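Beta-fructofuranosidase (PDB 3WPU) is a bacterial beta-fructofuranosidase of the levansucrase/invertase family, whose members are built on a five-bladed beta-propeller. Local coordinates at residues Gln162-Ala167 and Thr337-Ile342; Val308-Ala313 and Gly377-Tyr382; Pro325-Ala330 and Ser349-Ile354. All coordinates share one frame; numbering follows the deposited sequence.

Interaction 1 of 3, residues Gln162-Ala167 and Thr337-Ile342; sequences QWSGSA and TERPQI
With chi1 at -156° and every later torsion close to 180°, Arg-339 reaches out almost straight from its backbone and carries its guanidinium toward Ser-164 and Gly-165. No direct hydrogen bond joins the two segments. In one of the two conformers modelled for Ser-164, OG lies over the centre of the guanidinium, 4.2 Å above its plane, so the hydroxyl meets a face rather than the N-H groups. That detail rests on one conformer and is doubtful. The polar link is a water at the rim of the guanidinium, in its plane. It accepts from Arg-339 NH2 at 3.2 Å and donates to Gly-165 O at 2.8 Å, spanning a gap of 4.5 Å between that nitrogen and that oxygen. NH2 also bonds to Thr-77 O, which together with the water limits rotation of the planar group. Long and flat, with N-H groups all round its rim, arginine can serve acceptors on two strands, Thr-77 O directly and Gly-165 O through the water. Gly-165 suits its place because its backbone takes a conformation that residues with a side chain rarely enter. Around the contact, Ser-164 packs on Asp-76 and Asp-246 and its N bonds a bound glycerol, while neighbouring Glu-338 pairs with Arg-245. The Glu-Arg-Pro sequence at 338-340 recalls the motif of that composition in levansucrases, and the corner it forms at Arg-339 near the centre of the chain is consistent with the central pocket of a five-bladed beta-propeller.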
loop_
_atom_site.group_PDB
_atom_site.type_symbol
_atom_site.label_atom_id
_atom_site.label_comp_id
_atom_site.label_asym_id
_atom_site.label_seq_id
_atom_site.Cartn_x
_atom_site.Cartn_y
_atom_site.Cartn_z
ATOM N N GLN A 162 -3.061 0.972 15.747
ATOM C CA GLN A 162 -1.946 0.982 14.826
ATOM C C GLN A 162 -2.513 0.737 13.441
ATOM O O GLN A 162 -3.252 -0.224 13.209
ATOM C CB GLN A 162 -0.890 -0.056 15.171
ATOM C CG GLN A 162 -0.300 0.102 16.559
ATOM C CD GLN A 162 -0.594 -1.071 17.467
ATOM O OE1 GLN A 162 -0.626 -2.202 17.020
ATOM N NE2 GLN A 162 -0.748 -0.807 18.760
ATOM N N TRP A 163 -2.234 1.679 12.555
ATOM C CA TRP A 163 -2.630 1.606 11.152
ATOM C C TRP A 163 -1.374 1.403 10.262
ATOM O O TRP A 163 -0.268 1.287 10.800
ATOM C CB TRP A 163 -3.464 2.848 10.821
ATOM C CG TRP A 163 -4.917 2.798 11.286
ATOM C CD1 TRP A 163 -5.543 1.803 11.980
ATOM C CD2 TRP A 163 -5.884 3.819 11.074
ATOM N NE1 TRP A 163 -6.872 2.140 12.190
ATOM C CE2 TRP A 163 -7.106 3.375 11.641
ATOM C CE3 TRP A 163 -5.856 5.047 10.422
ATOM C CZ2 TRP A 163 -8.274 4.156 11.599
ATOM C CZ3 TRP A 163 -7.034 5.823 10.366
ATOM C CH2 TRP A 163 -8.223 5.362 10.949
ATOM N N SER A 164 -1.538 1.399 8.928
ATOM C CA SER A 164 -0.569 0.857 7.971
ATOM C C SER A 164 0.716 1.658 7.907
ATOM O O SER A 164 0.748 2.821 8.238
ATOM C CB SER A 164 -1.158 0.804 6.544
ATOM O OG SER A 164 -0.394 -0.048 5.699
ATOM N N GLY A 165 1.750 0.988 7.450
ATOM C CA GLY A 165 3.018 1.634 7.151
ATOM C C GLY A 165 3.868 0.705 6.317
ATOM O O GLY A 165 3.439 0.230 5.252
ATOM N N SER A 166 5.101 0.485 6.774
ATOM C CA SER A 166 6.122 -0.275 6.061
ATOM C C SER A 166 7.188 -0.694 7.083
ATOM O O SER A 166 7.152 -0.249 8.245
ATOM C CB SER A 166 6.763 0.576 4.959
ATOM O OG SER A 166 7.154 1.826 5.490
ATOM N N ALA A 167 8.154 -1.521 6.674
ATOM C CA ALA A 167 9.147 -2.045 7.616
ATOM C C ALA A 167 10.475 -2.257 6.917
ATOM O O ALA A 167 10.541 -2.969 5.921
ATOM C CB ALA A 167 8.665 -3.341 8.242
ATOM N N THR A 337 -6.312 9.146 -1.725
ATOM C CA THR A 337 -5.274 8.472 -2.458
ATOM C C THR A 337 -4.480 7.708 -1.387
ATOM O O THR A 337 -3.564 8.242 -0.760
ATOM C CB THR A 337 -4.387 9.525 -3.162
ATOM O OG1 THR A 337 -4.171 10.610 -2.256
ATOM C CG2 THR A 337 -5.102 10.099 -4.387
ATOM N N GLU A 338 -4.878 6.466 -1.132
ATOM C CA GLU A 338 -4.362 5.712 -0.005
ATOM C C GLU A 338 -3.095 4.923 -0.327
ATOM O O GLU A 338 -2.819 4.633 -1.498
ATOM C CB GLU A 338 -5.441 4.735 0.484
ATOM C CG GLU A 338 -6.723 5.437 0.821
ATOM C CD GLU A 338 -7.725 4.507 1.459
ATOM O OE1 GLU A 338 -7.533 4.149 2.639
ATOM O OE2 GLU A 338 -8.741 4.226 0.797
ATOM N N ARG A 339 -2.372 4.530 0.717
ATOM C CA ARG A 339 -1.243 3.643 0.595
ATOM C C ARG A 339 -0.295 3.907 -0.582
ATOM O O ARG A 339 0.003 3.032 -1.408
ATOM C CB ARG A 339 -1.742 2.206 0.543
ATOM C CG ARG A 339 -0.656 1.323 0.994
ATOM C CD ARG A 339 -1.030 -0.124 1.057
ATOM N NE ARG A 339 0.170 -0.789 1.515
ATOM C CZ ARG A 339 0.217 -2.025 1.959
ATOM N NH1 ARG A 339 -0.892 -2.798 1.967
ATOM N NH2 ARG A 339 1.381 -2.489 2.347
ATOM N N PRO A 340 0.208 5.134 -0.647
ATOM C CA PRO A 340 1.105 5.447 -1.749
ATOM C C PRO A 340 2.443 4.710 -1.618
ATOM O O PRO A 340 2.957 4.493 -0.516
ATOM C CB PRO A 340 1.294 6.950 -1.614
ATOM C CG PRO A 340 1.128 7.217 -0.157
ATOM C CD PRO A 340 0.006 6.273 0.257
ATOM N N GLN A 341 2.988 4.322 -2.760
ATOM C CA GLN A 341 4.367 3.822 -2.830
ATOM C C GLN A 341 4.989 4.307 -4.113
ATOM O O GLN A 341 4.306 4.587 -5.077
ATOM C CB GLN A 341 4.435 2.296 -2.789
ATOM C CG GLN A 341 3.641 1.632 -3.907
ATOM C CD GLN A 341 3.608 0.124 -3.846
ATOM O OE1 GLN A 341 2.509 -0.466 -3.718
ATOM N NE2 GLN A 341 4.771 -0.523 -3.966
ATOM N N ILE A 342 6.319 4.403 -4.092
ATOM C CA ILE A 342 7.113 4.735 -5.254
ATOM C C ILE A 342 7.891 3.485 -5.660
ATOM O O ILE A 342 8.569 2.860 -4.837
ATOM C CB ILE A 342 8.095 5.872 -4.959
ATOM C CG1 ILE A 342 7.340 7.155 -4.552
ATOM C CG2 ILE A 342 8.965 6.118 -6.171
ATOM C CD1 ILE A 342 6.619 7.840 -5.656
HETATM O O HOH W 1 3.990 -0.735 2.702
#

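Interaction 2 of 3, residues Val308-Ala313 and Gly377-Tyr382; sequences VGLAKA and GIRSDY
Arg-379 NH2 is gripped by two carbonyl oxygens, of Pro-20 and Pro-325, and lies against Leu-310 across the contact. NH1 of the same guanidinium bonds Phe-24 O and Pro-326 O, so a buried cation is spread over four backbone carbonyl oxygens. In propeller terms, the loop 377-382, which follows strand 369-375, here covers strand 305-313 of a different sheet, as expected where two blades meet. Arg-379 leaves its backbone extended and then bends at chi3 (-52°), which turns the guanidinium back among the carbonyls. Leu-310 CD2 comes to 3.7 Å from Arg-379 NH2, approaching the flat group obliquely. This is plain van der Waals contact, and a branched aliphatic chain fits it by shielding the bonded guanidinium without competing for its N-H groups. The same methyl meets Ile-378 CD1 at 4.3 Å, a looser apolar touch beside which Ile-378 also packs on Phe-260 and Phe-344. The loop holds its own shape. Asp-381 is the centre of an inverse gamma turn, closed by a weak bond from Tyr-382 N to Ser-380 O, and that turn brings the tyrosine back under the loop. Tyr-382 OH donates to Ile-378 O at 2.7 Å from above the carbonyl plane, at a C=O...O angle of 109°. Ser-380, short enough to fold inward, donates from OG to Gly-377 O at 3.1 Å, and the same OG sits over the centre of the Tyr-382 ring, 3.4 Å above its plane.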
loop_
_atom_site.group_PDB
_atom_site.type_symbol
_atom_site.label_atom_id
_atom_site.label_comp_id
_atom_site.label_asym_id
_atom_site.label_seq_id
_atom_site.Cartn_x
_atom_site.Cartn_y
_atom_site.Cartn_z
ATOM N N VAL A 308 -0.962 13.122 -1.955
ATOM C CA VAL A 308 0.125 12.247 -1.596
ATOM C C VAL A 308 1.270 13.146 -1.195
ATOM O O VAL A 308 1.724 13.982 -1.976
ATOM C CB VAL A 308 0.576 11.296 -2.740
ATOM C CG1 VAL A 308 1.798 10.523 -2.310
ATOM C CG2 VAL A 308 -0.569 10.340 -3.087
ATOM N N GLY A 309 1.715 12.948 0.037
ATOM C CA GLY A 309 2.815 13.713 0.613
ATOM C C GLY A 309 4.177 13.094 0.447
ATOM O O GLY A 309 4.327 11.917 0.129
ATOM N N LEU A 310 5.197 13.941 0.625
ATOM C CA LEU A 310 6.600 13.543 0.590
ATOM C C LEU A 310 7.274 14.131 1.841
ATOM O O LEU A 310 6.932 15.249 2.285
ATOM C CB LEU A 310 7.290 14.102 -0.660
ATOM C CG LEU A 310 8.706 13.582 -0.928
ATOM C CD1 LEU A 310 8.761 12.097 -1.257
ATOM C CD2 LEU A 310 9.366 14.403 -2.038
ATOM N N ALA A 311 8.186 13.360 2.419
ATOM C CA ALA A 311 9.016 13.817 3.526
ATOM C C ALA A 311 10.417 13.279 3.310
ATOM O O ALA A 311 10.633 12.286 2.602
ATOM C CB ALA A 311 8.473 13.374 4.873
ATOM N N LYS A 312 11.378 13.971 3.908
ATOM C CA LYS A 312 12.775 13.607 3.824
ATOM C C LYS A 312 13.373 13.461 5.225
ATOM O O LYS A 312 13.133 14.299 6.103
ATOM C CB LYS A 312 13.521 14.682 3.046
ATOM C CG LYS A 312 15.000 14.409 2.888
ATOM C CD LYS A 312 15.650 15.576 2.160
ATOM C CE LYS A 312 17.129 15.308 1.998
ATOM N NZ LYS A 312 17.789 16.280 1.082
ATOM N N ALA A 313 14.151 12.394 5.416
ATOM C CA ALA A 313 14.801 12.119 6.715
ATOM C C ALA A 313 15.949 13.113 6.921
ATOM O O ALA A 313 16.673 13.476 5.961
ATOM C CB ALA A 313 15.317 10.697 6.773
ATOM N N GLY A 377 10.932 11.693 -12.159
ATOM C CA GLY A 377 11.463 11.935 -10.831
ATOM C C GLY A 377 10.391 11.672 -9.802
ATOM O O GLY A 377 9.191 11.614 -10.156
ATOM N N ILE A 378 10.793 11.517 -8.539
ATOM C CA ILE A 378 9.796 11.309 -7.458
ATOM C C ILE A 378 8.849 12.516 -7.330
ATOM O O ILE A 378 7.660 12.357 -7.005
ATOM C CB ILE A 378 10.431 10.922 -6.108
ATOM C CG1 ILE A 378 11.359 12.046 -5.567
ATOM C CG2 ILE A 378 11.203 9.623 -6.304
ATOM C CD1 ILE A 378 11.880 11.730 -4.191
ATOM N N ARG A 379 9.369 13.706 -7.623
ATOM C CA ARG A 379 8.559 14.889 -7.884
ATOM C C ARG A 379 8.634 15.183 -9.377
ATOM O O ARG A 379 9.689 15.542 -9.909
ATOM C CB ARG A 379 9.022 16.100 -7.056
ATOM C CG ARG A 379 8.136 17.328 -7.221
ATOM C CD ARG A 379 8.527 18.551 -6.411
ATOM N NE ARG A 379 8.698 18.220 -5.006
ATOM C CZ ARG A 379 7.691 18.031 -4.157
ATOM N NH1 ARG A 379 6.454 18.228 -4.556
ATOM N NH2 ARG A 379 7.955 17.694 -2.905
ATOM N N SER A 380 7.524 14.997 -10.060
ATOM C CA SER A 380 7.473 15.219 -11.486
ATOM C C SER A 380 6.080 15.625 -11.915
ATOM O O SER A 380 5.144 15.513 -11.131
ATOM C CB SER A 380 7.959 13.958 -12.206
ATOM O OG SER A 380 7.081 12.860 -11.991
ATOM N N ASP A 381 5.915 16.059 -13.163
ATOM C CA ASP A 381 4.574 16.253 -13.691
ATOM C C ASP A 381 4.039 14.909 -14.136
ATOM O O ASP A 381 4.023 14.563 -15.324
ATOM C CB ASP A 381 4.525 17.288 -14.820
ATOM C CG ASP A 381 3.121 17.485 -15.344
ATOM O OD1 ASP A 381 2.147 17.043 -14.666
ATOM O OD2 ASP A 381 2.953 18.030 -16.452
ATOM N N TYR A 382 3.615 14.133 -13.141
ATOM C CA TYR A 382 3.229 12.747 -13.333
ATOM C C TYR A 382 2.148 12.574 -14.407
ATOM O O TYR A 382 1.198 13.363 -14.485
ATOM C CB TYR A 382 2.698 12.175 -12.024
ATOM C CG TYR A 382 3.752 11.697 -11.047
ATOM C CD1 TYR A 382 4.113 12.461 -9.929
ATOM C CD2 TYR A 382 4.391 10.464 -11.234
ATOM C CE1 TYR A 382 5.097 12.026 -9.040
ATOM C CE2 TYR A 382 5.354 10.020 -10.335
ATOM C CZ TYR A 382 5.697 10.800 -9.236
ATOM O OH TYR A 382 6.659 10.302 -8.377
#

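Interaction 3 of 3, residues Pro325-Ala330 and Ser349-Ile354; sequences PPILSA and SYLFTI
The backbones of 325-330 and 349-354 stay well apart, with Leu-328 CA and Leu-351 CA 9.0 Å from each other and no hydrogen bond between them, so two sheets meet here through side chains alone. Segment 349-354 is regular strand, whereas 325-330 turns a corner at Ile-327, where Ile-327 and Leu-328 both face Val-308 in a classic beta bulge. The extra residue breaks the usual alternation, and two consecutive side chains point toward segment 349-354. Leu-351 receives both. Its CD2 lies 3.9 Å from Leu-328 CB and 4.0 Å from Leu-328 CD2, and Ile-327 CD1 reaches that same methyl at 4.2 Å. Leu-351 has CG anti to its backbone N (chi1 162°), which extends the branch across the gap between the sheets. Branched aliphatic residues suit this apolar interface, since their methyls offer several points of contact without a polar atom to satisfy. Phe-373 continues the apolar layer beside Leu-328, and Pro-340 and Ile-342 do so beside Leu-351. Such face-to-face apolar packing between neighbouring sheets is characteristic of successive blades in a beta-propeller.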
loop_
_atom_site.group_PDB
_atom_site.type_symbol
_atom_site.label_atom_id
_atom_site.label_comp_id
_atom_site.label_asym_id
_atom_site.label_seq_id
_atom_site.Cartn_x
_atom_site.Cartn_y
_atom_site.Cartn_z
ATOM N N PRO A 325 6.791 19.523 -0.042
ATOM C CA PRO A 325 5.447 19.792 -0.611
ATOM C C PRO A 325 4.794 18.511 -1.185
ATOM O O PRO A 325 5.475 17.559 -1.542
ATOM C CB PRO A 325 5.733 20.860 -1.675
ATOM C CG PRO A 325 6.986 21.557 -1.157
ATOM C CD PRO A 325 7.816 20.440 -0.596
ATOM N N PRO A 326 3.454 18.457 -1.238
ATOM C CA PRO A 326 2.860 17.254 -1.803
ATOM C C PRO A 326 3.302 16.956 -3.237
ATOM O O PRO A 326 3.567 17.886 -4.038
ATOM C CB PRO A 326 1.338 17.550 -1.778
ATOM C CG PRO A 326 1.150 18.757 -0.937
ATOM C CD PRO A 326 2.463 19.505 -0.933
ATOM N N ILE A 327 3.437 15.688 -3.563
ATOM C CA ILE A 327 3.809 15.303 -4.948
ATOM C C ILE A 327 2.646 15.056 -5.886
ATOM O O ILE A 327 2.819 15.133 -7.115
ATOM C CB ILE A 327 4.808 14.117 -5.013
ATOM C CG1 ILE A 327 4.278 12.886 -4.255
ATOM C CG2 ILE A 327 6.165 14.526 -4.451
ATOM C CD1 ILE A 327 5.092 11.626 -4.481
ATOM N N LEU A 328 1.471 14.728 -5.346
ATOM C CA LEU A 328 0.272 14.545 -6.159
ATOM C C LEU A 328 -0.939 15.053 -5.379
ATOM O O LEU A 328 -1.020 14.866 -4.149
ATOM C CB LEU A 328 0.083 13.073 -6.503
ATOM C CG LEU A 328 -1.106 12.742 -7.412
ATOM C CD1 LEU A 328 -0.788 13.077 -8.862
ATOM C CD2 LEU A 328 -1.577 11.300 -7.254
ATOM N N SER A 329 -1.798 15.792 -6.057
ATOM C CA SER A 329 -3.098 16.198 -5.497
ATOM C C SER A 329 -4.188 15.717 -6.403
ATOM O O SER A 329 -4.014 15.658 -7.625
ATOM C CB SER A 329 -3.217 17.714 -5.328
ATOM O OG SER A 329 -3.029 18.415 -6.561
ATOM N N ALA A 330 -5.322 15.379 -5.781
ATOM C CA ALA A 330 -6.522 14.937 -6.444
ATOM C C ALA A 330 -7.731 15.821 -6.061
ATOM O O ALA A 330 -8.844 15.323 -5.772
ATOM C CB ALA A 330 -6.783 13.482 -6.084
ATOM N N SER A 349 9.970 6.995 -12.161
ATOM C CA SER A 349 9.305 6.883 -10.885
ATOM C C SER A 349 7.836 6.563 -11.145
ATOM O O SER A 349 7.147 7.345 -11.812
ATOM C CB SER A 349 9.397 8.211 -10.136
ATOM O OG SER A 349 8.643 8.175 -8.941
ATOM N N TYR A 350 7.374 5.428 -10.631
ATOM C CA TYR A 350 5.954 5.068 -10.644
ATOM C C TYR A 350 5.396 5.323 -9.251
ATOM O O TYR A 350 5.902 4.771 -8.271
ATOM C CB TYR A 350 5.763 3.600 -11.001
ATOM C CG TYR A 350 5.989 3.309 -12.460
ATOM C CD1 TYR A 350 4.941 3.371 -13.380
ATOM C CD2 TYR A 350 7.271 3.051 -12.949
ATOM C CE1 TYR A 350 5.151 3.133 -14.734
ATOM C CE2 TYR A 350 7.480 2.801 -14.308
ATOM C CZ TYR A 350 6.432 2.852 -15.192
ATOM O OH TYR A 350 6.638 2.631 -16.553
ATOM N N LEU A 351 4.346 6.130 -9.166
ATOM C CA LEU A 351 3.680 6.349 -7.910
ATOM C C LEU A 351 2.398 5.534 -8.033
ATOM O O LEU A 351 1.633 5.763 -8.964
ATOM C CB LEU A 351 3.359 7.828 -7.718
ATOM C CG LEU A 351 2.305 8.195 -6.670
ATOM C CD1 LEU A 351 2.675 7.661 -5.312
ATOM C CD2 LEU A 351 2.038 9.689 -6.617
ATOM N N PHE A 352 2.229 4.563 -7.151
ATOM C CA PHE A 352 0.991 3.783 -7.077
ATOM C C PHE A 352 0.224 4.147 -5.811
ATOM O O PHE A 352 0.787 4.304 -4.745
ATOM C CB PHE A 352 1.275 2.291 -7.098
ATOM C CG PHE A 352 1.807 1.773 -8.401
ATOM C CD1 PHE A 352 0.991 1.723 -9.533
ATOM C CD2 PHE A 352 3.135 1.369 -8.512
ATOM C CE1 PHE A 352 1.449 1.207 -10.714
ATOM C CE2 PHE A 352 3.604 0.862 -9.710
ATOM C CZ PHE A 352 2.772 0.810 -10.820
ATOM N N THR A 353 -1.098 4.205 -5.938
ATOM C CA THR A 353 -1.947 4.512 -4.806
ATOM C C THR A 353 -3.234 3.715 -5.003
ATOM O O THR A 353 -3.458 3.158 -6.077
ATOM C CB THR A 353 -2.160 6.042 -4.685
ATOM O OG1 THR A 353 -2.814 6.371 -3.448
ATOM C CG2 THR A 353 -2.941 6.584 -5.873
ATOM N N ILE A 354 -3.999 3.628 -3.939
ATOM C CA ILE A 354 -5.249 2.859 -3.907
ATOM C C ILE A 354 -6.412 3.796 -3.643
ATOM O O ILE A 354 -6.288 4.686 -2.807
ATOM C CB ILE A 354 -5.183 1.826 -2.756
ATOM C CG1 ILE A 354 -3.779 1.164 -2.671
ATOM C CG2 ILE A 354 -6.301 0.819 -2.915
ATOM C CD1 ILE A 354 -3.305 0.490 -3.928
#

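In the fold
From the N terminus, strand 159-169 comes first, and its partner in interaction 1 arrives some 170 residues later, closing a long loop near the centre of the chain. Within that loop lie strands 305-313 and 321-331, neighbours in one sheet. Interaction 2 spans 64 residues from the first of them to 377-382, and interaction 3, spanning only 19, is nested inside it. Interaction 1 crosses both, because 337-342 falls between their segments. Strands 340-345 and 348-355 pair in one sheet, so interactions 1 and 3 meet there, with Glu-338 bonding Ile-354 through the backbone. Together the three contacts tie three sheets of the propeller to one another.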